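Local coordinates for MTH396 protein (Methanothermobacter thermautotrophicus, PDB 1NXH), which is of unknown function but belongs to the EhaM family and forms a disulfide-linked homodimer of largely helical subunits, at residues A[86-99]-A[112-124]. Sequence-based numbering, arbitrary orientation.
Sequences IISVDDAEALKDEI and ALSEGRRRLHEIL
An antiparallel helix pair at the C-terminal end of the fold joins L95 of helix 89-104 to G116, R119, L120 and I123 of helix 109-124. The two segment axes run at 151° and come within 10.1 Å. L95 is a knob in the hole formed by those four residues. Its CG lies anti to the backbone N (chi1 -179°), which carries the branched end toward the other helix. There CD1 lies 3.8 Å from R119 CB, while CD2 faces L120 and I123. One turn on, I99 lies against G116, which has no side chain, and its CG2 lies 4.1 Å from A112 CB. At the other end, I87, just before its helix, reaches in with CD1 among L120, I123 and L124. I86 CG2 meets L124 CD2 at 3.7 Å. L124 also packs on I42 of the second subunit.

Along one margin, R119 NH1 pairs with E98 OE1 in a salt bridge, though the model is crowded here and the placement of NH1 is doubtful. On its own helix, R119 NH2 bonds to E115 OE1 (3.2 Å), and E115 also pairs with R118. A leucine in place of R119 would probably leave E98 without its cross-helix charge partner and remove one of the two arginines that pair with E115. The whole is typical of an antiparallel helical hairpin, with an apolar seam in which L95 is a knob in a hole, and a salt-bridge network along its margin.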
loop_
_atom_site.group_PDB
_atom_site.type_symbol
_atom_site.label_atom_id
_atom_site.label_comp_id
_atom_site.label_asym_id
_atom_site.label_seq_id
_atom_site.Cartn_x
_atom_site.Cartn_y
_atom_site.Cartn_z
ATOM N N ILE A 86 -5.617 -11.729 13.703
ATOM C CA ILE A 86 -6.447 -12.802 13.179
ATOM C C ILE A 86 -5.549 -13.772 12.403
ATOM O O ILE A 86 -5.884 -14.949 12.218
ATOM C CB ILE A 86 -7.484 -12.238 12.209
ATOM C CG1 ILE A 86 -8.464 -11.347 12.958
ATOM C CG2 ILE A 86 -8.187 -13.358 11.476
ATOM C CD1 ILE A 86 -9.416 -10.621 12.033
ATOM N N ILE A 87 -4.413 -13.261 11.935
ATOM C CA ILE A 87 -3.455 -14.071 11.178
ATOM C C ILE A 87 -2.025 -14.058 11.735
ATOM O O ILE A 87 -1.441 -13.008 11.998
ATOM C CB ILE A 87 -3.450 -13.652 9.709
ATOM C CG1 ILE A 87 -4.746 -14.154 9.074
ATOM C CG2 ILE A 87 -2.205 -14.186 9.013
ATOM C CD1 ILE A 87 -4.865 -13.882 7.621
ATOM N N SER A 88 -1.469 -15.247 11.910
ATOM C CA SER A 88 -0.136 -15.363 12.454
ATOM C C SER A 88 0.851 -14.661 11.566
ATOM O O SER A 88 0.670 -14.602 10.345
ATOM C CB SER A 88 0.271 -16.824 12.566
ATOM O OG SER A 88 0.416 -17.386 11.277
ATOM N N VAL A 89 1.898 -14.133 12.190
ATOM C CA VAL A 89 2.949 -13.449 11.449
ATOM C C VAL A 89 3.564 -14.449 10.483
ATOM O O VAL A 89 3.839 -14.139 9.324
ATOM C CB VAL A 89 4.075 -12.926 12.377
ATOM C CG1 VAL A 89 5.268 -12.518 11.539
ATOM C CG2 VAL A 89 3.591 -11.722 13.196
ATOM N N ASP A 90 3.775 -15.657 10.990
ATOM C CA ASP A 90 4.355 -16.725 10.202
ATOM C C ASP A 90 3.541 -16.881 8.933
ATOM O O ASP A 90 4.090 -16.846 7.832
ATOM C CB ASP A 90 4.372 -18.010 11.023
ATOM C CG ASP A 90 5.137 -17.842 12.334
ATOM O OD1 ASP A 90 5.349 -18.845 13.045
ATOM O OD2 ASP A 90 5.525 -16.699 12.663
ATOM N N ASP A 91 2.228 -17.029 9.090
ATOM C CA ASP A 91 1.342 -17.156 7.936
ATOM C C ASP A 91 1.561 -15.961 7.006
ATOM O O ASP A 91 1.864 -16.119 5.810
ATOM C CB ASP A 91 -0.130 -17.168 8.373
ATOM C CG ASP A 91 -0.577 -18.505 8.933
ATOM O OD1 ASP A 91 -1.688 -18.553 9.507
ATOM O OD2 ASP A 91 0.169 -19.502 8.794
ATOM N N ALA A 92 1.416 -14.767 7.577
ATOM C CA ALA A 92 1.549 -13.525 6.831
ATOM C C ALA A 92 2.804 -13.440 5.986
ATOM O O ALA A 92 2.739 -13.191 4.779
ATOM C CB ALA A 92 1.488 -12.341 7.787
ATOM N N GLU A 93 3.946 -13.651 6.624
ATOM C CA GLU A 93 5.218 -13.557 5.930
ATOM C C GLU A 93 5.268 -14.550 4.781
ATOM O O GLU A 93 5.605 -14.195 3.644
ATOM C CB GLU A 93 6.367 -13.807 6.898
ATOM C CG GLU A 93 7.595 -12.955 6.606
ATOM C CD GLU A 93 7.363 -11.476 6.897
ATOM O OE1 GLU A 93 6.934 -11.154 8.026
ATOM O OE2 GLU A 93 7.617 -10.637 6.005
ATOM N N ALA A 94 4.916 -15.795 5.082
ATOM C CA ALA A 94 4.898 -16.852 4.079
ATOM C C ALA A 94 4.114 -16.395 2.867
ATOM O O ALA A 94 4.623 -16.429 1.750
ATOM C CB ALA A 94 4.259 -18.094 4.650
ATOM N N LEU A 95 2.877 -15.965 3.109
ATOM C CA LEU A 95 1.986 -15.495 2.056
ATOM C C LEU A 95 2.595 -14.380 1.218
ATOM O O LEU A 95 2.501 -14.379 -0.024
ATOM C CB LEU A 95 0.678 -14.992 2.656
ATOM C CG LEU A 95 -0.335 -14.505 1.607
ATOM C CD1 LEU A 95 -0.701 -15.658 0.653
ATOM C CD2 LEU A 95 -1.579 -13.964 2.309
ATOM N N LYS A 96 3.214 -13.420 1.896
ATOM C CA LYS A 96 3.829 -12.312 1.188
ATOM C C LYS A 96 4.981 -12.836 0.339
ATOM O O LYS A 96 5.226 -12.340 -0.764
ATOM C CB LYS A 96 4.303 -11.255 2.190
ATOM C CG LYS A 96 3.144 -10.459 2.802
ATOM C CD LYS A 96 3.420 -10.019 4.241
ATOM C CE LYS A 96 4.502 -8.937 4.318
ATOM N NZ LYS A 96 4.867 -8.613 5.735
ATOM N N ASP A 97 5.665 -13.863 0.842
ATOM C CA ASP A 97 6.783 -14.442 0.116
ATOM C C ASP A 97 6.351 -14.985 -1.233
ATOM O O ASP A 97 6.809 -14.524 -2.288
ATOM C CB ASP A 97 7.424 -15.568 0.920
ATOM C CG ASP A 97 8.179 -15.059 2.121
ATOM O OD1 ASP A 97 8.711 -13.934 2.041
ATOM O OD2 ASP A 97 8.257 -15.784 3.135
ATOM N N GLU A 98 5.467 -15.976 -1.187
ATOM C CA GLU A 98 4.962 -16.614 -2.391
ATOM C C GLU A 98 4.341 -15.673 -3.401
ATOM O O GLU A 98 4.564 -15.850 -4.599
ATOM C CB GLU A 98 3.961 -17.698 -2.032
ATOM C CG GLU A 98 3.164 -17.410 -0.806
ATOM C CD GLU A 98 2.363 -18.608 -0.406
ATOM O OE1 GLU A 98 2.907 -19.728 -0.521
ATOM O OE2 GLU A 98 1.200 -18.443 0.021
ATOM N N ILE A 99 3.559 -14.689 -2.952
ATOM C CA ILE A 99 2.956 -13.756 -3.907
ATOM C C ILE A 99 4.068 -12.939 -4.539
ATOM O O ILE A 99 4.095 -12.733 -5.749
ATOM C CB ILE A 99 1.969 -12.749 -3.262
ATOM C CG1 ILE A 99 0.936 -13.476 -2.391
ATOM C CG2 ILE A 99 1.251 -11.942 -4.372
ATOM C CD1 ILE A 99 -0.025 -14.345 -3.166
ATOM N N ALA A 112 -1.641 -11.102 -9.581
ATOM C CA ALA A 112 -0.995 -11.725 -8.423
ATOM C C ALA A 112 -1.697 -11.425 -7.091
ATOM O O ALA A 112 -1.826 -12.301 -6.232
ATOM C CB ALA A 112 0.464 -11.291 -8.349
ATOM N N LEU A 113 -2.147 -10.187 -6.921
ATOM C CA LEU A 113 -2.830 -9.790 -5.696
ATOM C C LEU A 113 -4.106 -10.616 -5.519
ATOM O O LEU A 113 -4.447 -11.027 -4.405
ATOM C CB LEU A 113 -3.182 -8.298 -5.752
ATOM C CG LEU A 113 -3.306 -7.557 -4.418
ATOM C CD1 LEU A 113 -3.866 -6.190 -4.661
ATOM C CD2 LEU A 113 -4.219 -8.304 -3.459
ATOM N N SER A 114 -4.812 -10.851 -6.624
ATOM C CA SER A 114 -6.049 -11.619 -6.595
ATOM C C SER A 114 -5.785 -12.990 -6.008
ATOM O O SER A 114 -6.522 -13.447 -5.136
ATOM C CB SER A 114 -6.616 -11.753 -8.004
ATOM O OG SER A 114 -6.870 -10.476 -8.563
ATOM N N GLU A 115 -4.722 -13.634 -6.478
ATOM C CA GLU A 115 -4.346 -14.960 -5.996
ATOM C C GLU A 115 -4.012 -14.891 -4.504
ATOM O O GLU A 115 -4.293 -15.829 -3.745
ATOM C CB GLU A 115 -3.134 -15.480 -6.779
ATOM C CG GLU A 115 -3.343 -16.834 -7.445
ATOM C CD GLU A 115 -3.669 -17.937 -6.448
ATOM O OE1 GLU A 115 -2.908 -18.093 -5.467
ATOM O OE2 GLU A 115 -4.677 -18.653 -6.648
ATOM N N GLY A 116 -3.409 -13.777 -4.084
ATOM C CA GLY A 116 -3.050 -13.608 -2.681
ATOM C C GLY A 116 -4.295 -13.441 -1.822
ATOM O O GLY A 116 -4.342 -13.868 -0.652
ATOM N N ARG A 117 -5.296 -12.792 -2.419
ATOM C CA ARG A 117 -6.569 -12.560 -1.772
ATOM C C ARG A 117 -7.119 -13.963 -1.517
ATOM O O ARG A 117 -7.556 -14.290 -0.407
ATOM C CB ARG A 117 -7.481 -11.796 -2.721
ATOM C CG ARG A 117 -8.685 -11.192 -2.065
ATOM C CD ARG A 117 -8.472 -9.725 -1.884
ATOM N NE ARG A 117 -8.161 -9.105 -3.167
ATOM C CZ ARG A 117 -7.905 -7.807 -3.345
ATOM N NH1 ARG A 117 -7.917 -6.958 -2.314
ATOM N NH2 ARG A 117 -7.632 -7.356 -4.570
ATOM N N ARG A 118 -7.068 -14.792 -2.558
ATOM C CA ARG A 118 -7.540 -16.172 -2.475
ATOM C C ARG A 118 -6.880 -16.963 -1.341
ATOM O O ARG A 118 -7.563 -17.419 -0.413
ATOM C CB ARG A 118 -7.317 -16.905 -3.815
ATOM C CG ARG A 118 -8.377 -16.605 -4.891
ATOM C CD ARG A 118 -8.458 -17.689 -5.992
ATOM N NE ARG A 118 -7.381 -17.613 -6.988
ATOM C CZ ARG A 118 -7.263 -16.663 -7.920
ATOM N NH1 ARG A 118 -8.156 -15.683 -8.006
ATOM N NH2 ARG A 118 -6.236 -16.689 -8.763
ATOM N N ARG A 119 -5.559 -17.126 -1.402
ATOM C CA ARG A 119 -4.885 -17.885 -0.364
ATOM C C ARG A 119 -5.127 -17.279 1.012
ATOM O O ARG A 119 -5.063 -17.977 2.016
ATOM C CB ARG A 119 -3.391 -18.002 -0.652
ATOM C CG ARG A 119 -2.823 -19.351 -0.173
ATOM C CD ARG A 119 -1.404 -19.583 -0.668
ATOM N NE ARG A 119 -1.247 -19.113 -2.045
ATOM C CZ ARG A 119 -0.156 -19.288 -2.792
ATOM N NH1 ARG A 119 0.895 -19.933 -2.302
ATOM N NH2 ARG A 119 -0.113 -18.809 -4.034
ATOM N N LEU A 120 -5.416 -15.983 1.055
ATOM C CA LEU A 120 -5.694 -15.311 2.318
ATOM C C LEU A 120 -6.990 -15.851 2.882
ATOM O O LEU A 120 -7.021 -16.391 3.990
ATOM C CB LEU A 120 -5.851 -13.803 2.121
ATOM C CG LEU A 120 -6.321 -13.096 3.404
ATOM C CD1 LEU A 120 -5.266 -13.277 4.466
ATOM C CD2 LEU A 120 -6.573 -11.612 3.169
ATOM N N HIS A 121 -8.064 -15.672 2.114
ATOM C CA HIS A 121 -9.392 -16.151 2.497
ATOM C C HIS A 121 -9.246 -17.560 3.030
ATOM O O HIS A 121 -9.822 -17.927 4.056
ATOM C CB HIS A 121 -10.329 -16.165 1.285
ATOM C CG HIS A 121 -10.819 -14.811 0.890
ATOM N ND1 HIS A 121 -11.678 -14.072 1.675
ATOM C CD2 HIS A 121 -10.547 -14.043 -0.192
ATOM C CE1 HIS A 121 -11.912 -12.906 1.097
ATOM N NE2 HIS A 121 -11.237 -12.863 -0.038
ATOM N N GLU A 122 -8.451 -18.342 2.313
ATOM C CA GLU A 122 -8.188 -19.713 2.689
ATOM C C GLU A 122 -7.767 -19.722 4.150
ATOM O O GLU A 122 -8.442 -20.295 5.003
ATOM C CB GLU A 122 -7.070 -20.257 1.813
ATOM C CG GLU A 122 -6.958 -21.749 1.803
ATOM C CD GLU A 122 -6.535 -22.247 0.446
ATOM O OE1 GLU A 122 -5.565 -21.676 -0.094
ATOM O OE2 GLU A 122 -7.168 -23.192 -0.082
ATOM N N ILE A 123 -6.654 -19.057 4.429
ATOM C CA ILE A 123 -6.111 -18.972 5.774
ATOM C C ILE A 123 -7.166 -18.552 6.782
ATOM O O ILE A 123 -7.356 -19.206 7.807
ATOM C CB ILE A 123 -4.945 -17.968 5.822
ATOM C CG1 ILE A 123 -3.797 -18.466 4.942
ATOM C CG2 ILE A 123 -4.454 -17.796 7.250
ATOM C CD1 ILE A 123 -2.711 -17.444 4.727
ATOM N N LEU A 124 -7.847 -17.453 6.486
ATOM C CA LEU A 124 -8.875 -16.952 7.382
ATOM C C LEU A 124 -9.865 -18.048 7.730
ATOM O O LEU A 124 -10.253 -18.202 8.886
ATOM C CB LEU A 124 -9.612 -15.781 6.742
ATOM C CG LEU A 124 -8.778 -14.515 6.528
ATOM C CD1 LEU A 124 -9.631 -13.444 5.854
ATOM C CD2 LEU A 124 -8.237 -14.024 7.876
#